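Local coordinates for protein N-terminal acetyltransferase B complex subunit MDM20 (PDB 5K04) that probably serves as the non-catalytic, auxiliary subunit of the NatB N-terminal acetyltransferase complex, wrapping around the catalytic subunit NAT3, at residues L211-M220 / Y235-F245. Numbering follows the deposited sequence.
Sequences LDLELKLLYM and YTEKLLFKEKF
Y235 reaches across to K216, Y219 and M220 in a helical hairpin of the TPR-like superhelix, where helices 213-225 and 229-242 run roughly antiparallel, their short segments inclined at 136°. With CG anti to the backbone N (chi1 -173°), the Y235 ring is carried out to the facing helix. There Y219 meets it in a T-shaped stack, its edge directed at the Y235 face with planes at 83° and centroids 5.0 Å apart. Y235 OH ends against the aliphatic part of K216, whose CG lies 3.2 Å from it. M220 can be followed outward from CB: CG touches the edge of the Y235 ring, 3.6 Å from CD2; SD passes beside the same edge in a Met-aromatic contact and packs against T236 CG2 at 3.4 Å; a bend at the last torsion then turns CE to meet L239 CD1 tip to tip. K216, extended beyond CG, brings its ammonium near the E243 carboxylate, too far for a salt bridge, while K238 forms one with E243 OE1. The open end of the hairpin faces NAT3: L213 packs on I4 of that subunit, and K92 NZ of NAT3 hydrogen-bonds to F245 O. L213 and F245 also touch each other, with L213 CD1 3.7 Å from F245 CZ.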
loop_
_atom_site.group_PDB
_atom_site.type_symbol
_atom_site.label_atom_id
_atom_site.label_comp_id
_atom_site.label_asym_id
_atom_site.label_seq_id
_atom_site.Cartn_x
_atom_site.Cartn_y
_atom_site.Cartn_z
ATOM N N LEU A 211 -19.814 -9.074 23.668
ATOM C CA LEU A 211 -18.552 -9.160 22.953
ATOM C C LEU A 211 -18.706 -8.640 21.530
ATOM O O LEU A 211 -19.739 -8.832 20.878
ATOM C CB LEU A 211 -18.061 -10.611 22.909
ATOM C CG LEU A 211 -17.670 -11.288 24.221
ATOM C CD1 LEU A 211 -16.911 -12.579 23.918
ATOM C CD2 LEU A 211 -16.818 -10.358 25.061
ATOM N N ASP A 212 -17.654 -8.000 21.042
ATOM C CA ASP A 212 -17.597 -7.615 19.646
ATOM C C ASP A 212 -16.965 -8.750 18.843
ATOM O O ASP A 212 -16.497 -9.747 19.400
ATOM C CB ASP A 212 -16.820 -6.300 19.496
ATOM C CG ASP A 212 -15.442 -6.360 20.137
ATOM O OD1 ASP A 212 -15.030 -7.454 20.574
ATOM O OD2 ASP A 212 -14.756 -5.320 20.206
ATOM N N LEU A 213 -16.969 -8.594 17.510
ATOM C CA LEU A 213 -16.444 -9.642 16.634
ATOM C C LEU A 213 -14.995 -9.968 16.986
ATOM O O LEU A 213 -14.612 -11.136 17.040
ATOM C CB LEU A 213 -16.559 -9.216 15.162
ATOM C CG LEU A 213 -16.181 -10.325 14.167
ATOM C CD1 LEU A 213 -16.978 -11.616 14.446
ATOM C CD2 LEU A 213 -16.378 -9.890 12.728
ATOM N N GLU A 214 -14.187 -8.940 17.257
ATOM C CA GLU A 214 -12.779 -9.143 17.595
ATOM C C GLU A 214 -12.619 -10.127 18.753
ATOM O O GLU A 214 -11.795 -11.045 18.698
ATOM C CB GLU A 214 -12.150 -7.784 17.935
ATOM C CG GLU A 214 -10.682 -7.808 18.283
ATOM C CD GLU A 214 -9.751 -7.895 17.064
ATOM O OE1 GLU A 214 -10.053 -7.302 16.006
ATOM O OE2 GLU A 214 -8.703 -8.567 17.185
ATOM N N LEU A 215 -13.417 -9.950 19.813
ATOM C CA LEU A 215 -13.270 -10.769 21.014
ATOM C C LEU A 215 -13.944 -12.125 20.865
ATOM O O LEU A 215 -13.479 -13.107 21.460
ATOM C CB LEU A 215 -13.817 -10.025 22.243
ATOM C CG LEU A 215 -12.989 -8.800 22.688
ATOM C CD1 LEU A 215 -13.591 -8.144 23.911
ATOM C CD2 LEU A 215 -11.506 -9.145 22.934
ATOM N N LYS A 216 -15.027 -12.198 20.079
ATOM C CA LYS A 216 -15.642 -13.489 19.779
ATOM C C LYS A 216 -14.656 -14.391 19.063
ATOM O O LYS A 216 -14.503 -15.567 19.410
ATOM C CB LYS A 216 -16.902 -13.308 18.930
ATOM C CG LYS A 216 -18.067 -12.613 19.633
ATOM C CD LYS A 216 -19.327 -12.655 18.756
ATOM C CE LYS A 216 -20.430 -11.733 19.312
ATOM N NZ LYS A 216 -21.648 -11.743 18.446
ATOM N N LEU A 217 -13.962 -13.846 18.059
ATOM C CA LEU A 217 -12.969 -14.639 17.341
ATOM C C LEU A 217 -11.854 -15.071 18.275
ATOM O O LEU A 217 -11.406 -16.221 18.236
ATOM C CB LEU A 217 -12.411 -13.843 16.165
ATOM C CG LEU A 217 -13.436 -13.531 15.064
ATOM C CD1 LEU A 217 -12.854 -12.613 13.960
ATOM C CD2 LEU A 217 -14.014 -14.794 14.465
ATOM N N LEU A 218 -11.411 -14.153 19.138
ATOM C CA LEU A 218 -10.369 -14.459 20.109
ATOM C C LEU A 218 -10.841 -15.521 21.098
ATOM O O LEU A 218 -10.083 -16.429 21.457
ATOM C CB LEU A 218 -9.974 -13.175 20.829
ATOM C CG LEU A 218 -8.796 -13.279 21.796
ATOM C CD1 LEU A 218 -7.511 -13.686 21.066
ATOM C CD2 LEU A 218 -8.616 -11.964 22.539
ATOM N N TYR A 219 -12.099 -15.422 21.538
ATOM C CA TYR A 219 -12.654 -16.413 22.447
ATOM C C TYR A 219 -12.664 -17.798 21.811
ATOM O O TYR A 219 -12.339 -18.797 22.466
ATOM C CB TYR A 219 -14.065 -15.985 22.854
ATOM C CG TYR A 219 -14.713 -16.831 23.927
ATOM C CD1 TYR A 219 -14.007 -17.248 25.046
ATOM C CD2 TYR A 219 -16.057 -17.174 23.835
ATOM C CE1 TYR A 219 -14.628 -18.016 26.027
ATOM C CE2 TYR A 219 -16.677 -17.936 24.804
ATOM C CZ TYR A 219 -15.962 -18.362 25.898
ATOM O OH TYR A 219 -16.578 -19.130 26.864
ATOM N N MET A 220 -13.051 -17.878 20.533
ATOM C CA MET A 220 -13.141 -19.175 19.869
ATOM C C MET A 220 -11.754 -19.760 19.630
ATOM O O MET A 220 -11.544 -20.965 19.797
ATOM C CB MET A 220 -13.924 -19.046 18.551
ATOM C CG MET A 220 -15.455 -19.063 18.725
ATOM S SD MET A 220 -16.380 -19.272 17.233
ATOM C CE MET A 220 -16.251 -17.646 16.658
ATOM N N TYR A 235 -20.719 -22.856 21.958
ATOM C CA TYR A 235 -20.647 -21.442 21.590
ATOM C C TYR A 235 -20.884 -21.253 20.091
ATOM O O TYR A 235 -21.751 -20.467 19.686
ATOM C CB TYR A 235 -19.301 -20.847 22.031
ATOM C CG TYR A 235 -19.183 -19.336 21.843
ATOM C CD1 TYR A 235 -19.856 -18.451 22.685
ATOM C CD2 TYR A 235 -18.382 -18.793 20.836
ATOM C CE1 TYR A 235 -19.755 -17.055 22.513
ATOM C CE2 TYR A 235 -18.270 -17.399 20.664
ATOM C CZ TYR A 235 -18.970 -16.545 21.504
ATOM O OH TYR A 235 -18.878 -15.188 21.345
ATOM N N THR A 236 -20.151 -21.996 19.251
ATOM C CA THR A 236 -20.324 -21.867 17.805
ATOM C C THR A 236 -21.750 -22.209 17.379
ATOM O O THR A 236 -22.340 -21.504 16.551
ATOM C CB THR A 236 -19.311 -22.744 17.059
ATOM O OG1 THR A 236 -19.438 -24.117 17.456
ATOM C CG2 THR A 236 -17.896 -22.269 17.332
ATOM N N GLU A 237 -22.321 -23.278 17.944
ATOM C CA GLU A 237 -23.701 -23.637 17.621
ATOM C C GLU A 237 -24.657 -22.479 17.902
ATOM O O GLU A 237 -25.567 -22.209 17.106
ATOM C CB GLU A 237 -24.121 -24.894 18.398
ATOM C CG GLU A 237 -25.545 -25.355 18.132
ATOM C CD GLU A 237 -25.759 -26.842 18.376
ATOM O OE1 GLU A 237 -26.756 -27.191 19.031
ATOM O OE2 GLU A 237 -24.942 -27.656 17.904
ATOM N N LYS A 238 -24.447 -21.764 19.012
ATOM C CA LYS A 238 -25.248 -20.575 19.291
ATOM C C LYS A 238 -25.116 -19.549 18.168
ATOM O O LYS A 238 -26.123 -19.055 17.642
ATOM C CB LYS A 238 -24.838 -19.963 20.635
ATOM C CG LYS A 238 -25.680 -18.760 21.045
ATOM C CD LYS A 238 -25.041 -17.939 22.177
ATOM C CE LYS A 238 -23.834 -17.104 21.699
ATOM N NZ LYS A 238 -23.591 -15.870 22.532
ATOM N N LEU A 239 -23.875 -19.209 17.795
ATOM C CA LEU A 239 -23.665 -18.206 16.755
ATOM C C LEU A 239 -24.342 -18.612 15.461
ATOM O O LEU A 239 -24.985 -17.785 14.806
ATOM C CB LEU A 239 -22.173 -17.992 16.505
ATOM C CG LEU A 239 -21.329 -17.427 17.635
ATOM C CD1 LEU A 239 -19.898 -17.197 17.155
ATOM C CD2 LEU A 239 -21.959 -16.158 18.165
ATOM N N LEU A 240 -24.226 -19.892 15.092
ATOM C CA LEU A 240 -24.632 -20.352 13.767
ATOM C C LEU A 240 -26.138 -20.578 13.667
ATOM O O LEU A 240 -26.760 -20.197 12.668
ATOM C CB LEU A 240 -23.889 -21.643 13.421
ATOM C CG LEU A 240 -22.358 -21.533 13.392
ATOM C CD1 LEU A 240 -21.723 -22.925 13.415
ATOM C CD2 LEU A 240 -21.878 -20.719 12.192
ATOM N N PHE A 241 -26.738 -21.202 14.682
ATOM C CA PHE A 241 -28.129 -21.633 14.599
ATOM C C PHE A 241 -29.106 -20.684 15.288
ATOM O O PHE A 241 -30.316 -20.819 15.078
ATOM C CB PHE A 241 -28.281 -23.048 15.190
ATOM C CG PHE A 241 -27.593 -24.123 14.381
ATOM C CD1 PHE A 241 -26.243 -24.392 14.564
ATOM C CD2 PHE A 241 -28.292 -24.852 13.434
ATOM C CE1 PHE A 241 -25.605 -25.365 13.823
ATOM C CE2 PHE A 241 -27.661 -25.837 12.690
ATOM C CZ PHE A 241 -26.312 -26.087 12.883
ATOM N N LYS A 242 -28.621 -19.731 16.088
ATOM C CA LYS A 242 -29.494 -18.798 16.793
ATOM C C LYS A 242 -29.180 -17.321 16.562
ATOM O O LYS A 242 -30.044 -16.482 16.851
ATOM C CB LYS A 242 -29.468 -19.077 18.305
ATOM C CG LYS A 242 -30.045 -20.432 18.690
ATOM C CD LYS A 242 -30.113 -20.623 20.202
ATOM C CE LYS A 242 -30.633 -22.014 20.558
ATOM N NZ LYS A 242 -30.715 -22.245 22.038
ATOM N N GLU A 243 -27.999 -16.967 16.051
ATOM C CA GLU A 243 -27.617 -15.568 15.871
ATOM C C GLU A 243 -27.278 -15.243 14.416
ATOM O O GLU A 243 -26.648 -14.213 14.139
ATOM C CB GLU A 243 -26.456 -15.227 16.810
ATOM C CG GLU A 243 -26.883 -15.346 18.294
ATOM C CD GLU A 243 -25.792 -14.965 19.294
ATOM O OE1 GLU A 243 -26.032 -15.147 20.505
ATOM O OE2 GLU A 243 -24.709 -14.493 18.882
ATOM N N LYS A 244 -27.709 -16.105 13.494
ATOM C CA LYS A 244 -27.569 -15.960 12.035
ATOM C C LYS A 244 -26.241 -15.315 11.646
ATOM O O LYS A 244 -26.170 -14.314 10.926
ATOM C CB LYS A 244 -28.746 -15.176 11.423
ATOM C CG LYS A 244 -29.274 -13.969 12.178
ATOM C CD LYS A 244 -30.763 -13.842 11.898
ATOM C CE LYS A 244 -31.359 -12.584 12.498
ATOM N NZ LYS A 244 -32.804 -12.453 12.140
ATOM N N PHE A 245 -25.173 -15.938 12.123
ATOM C CA PHE A 245 -23.843 -15.481 11.772
ATOM C C PHE A 245 -23.426 -16.013 10.397
ATOM O O PHE A 245 -23.039 -15.231 9.521
ATOM C CB PHE A 245 -22.864 -15.876 12.878
ATOM C CG PHE A 245 -21.538 -15.211 12.758
ATOM C CD1 PHE A 245 -21.405 -14.045 12.023
ATOM C CD2 PHE A 245 -20.411 -15.772 13.341
ATOM C CE1 PHE A 245 -20.180 -13.436 11.882
ATOM C CE2 PHE A 245 -19.186 -15.172 13.211
ATOM C CZ PHE A 245 -19.068 -13.999 12.471
#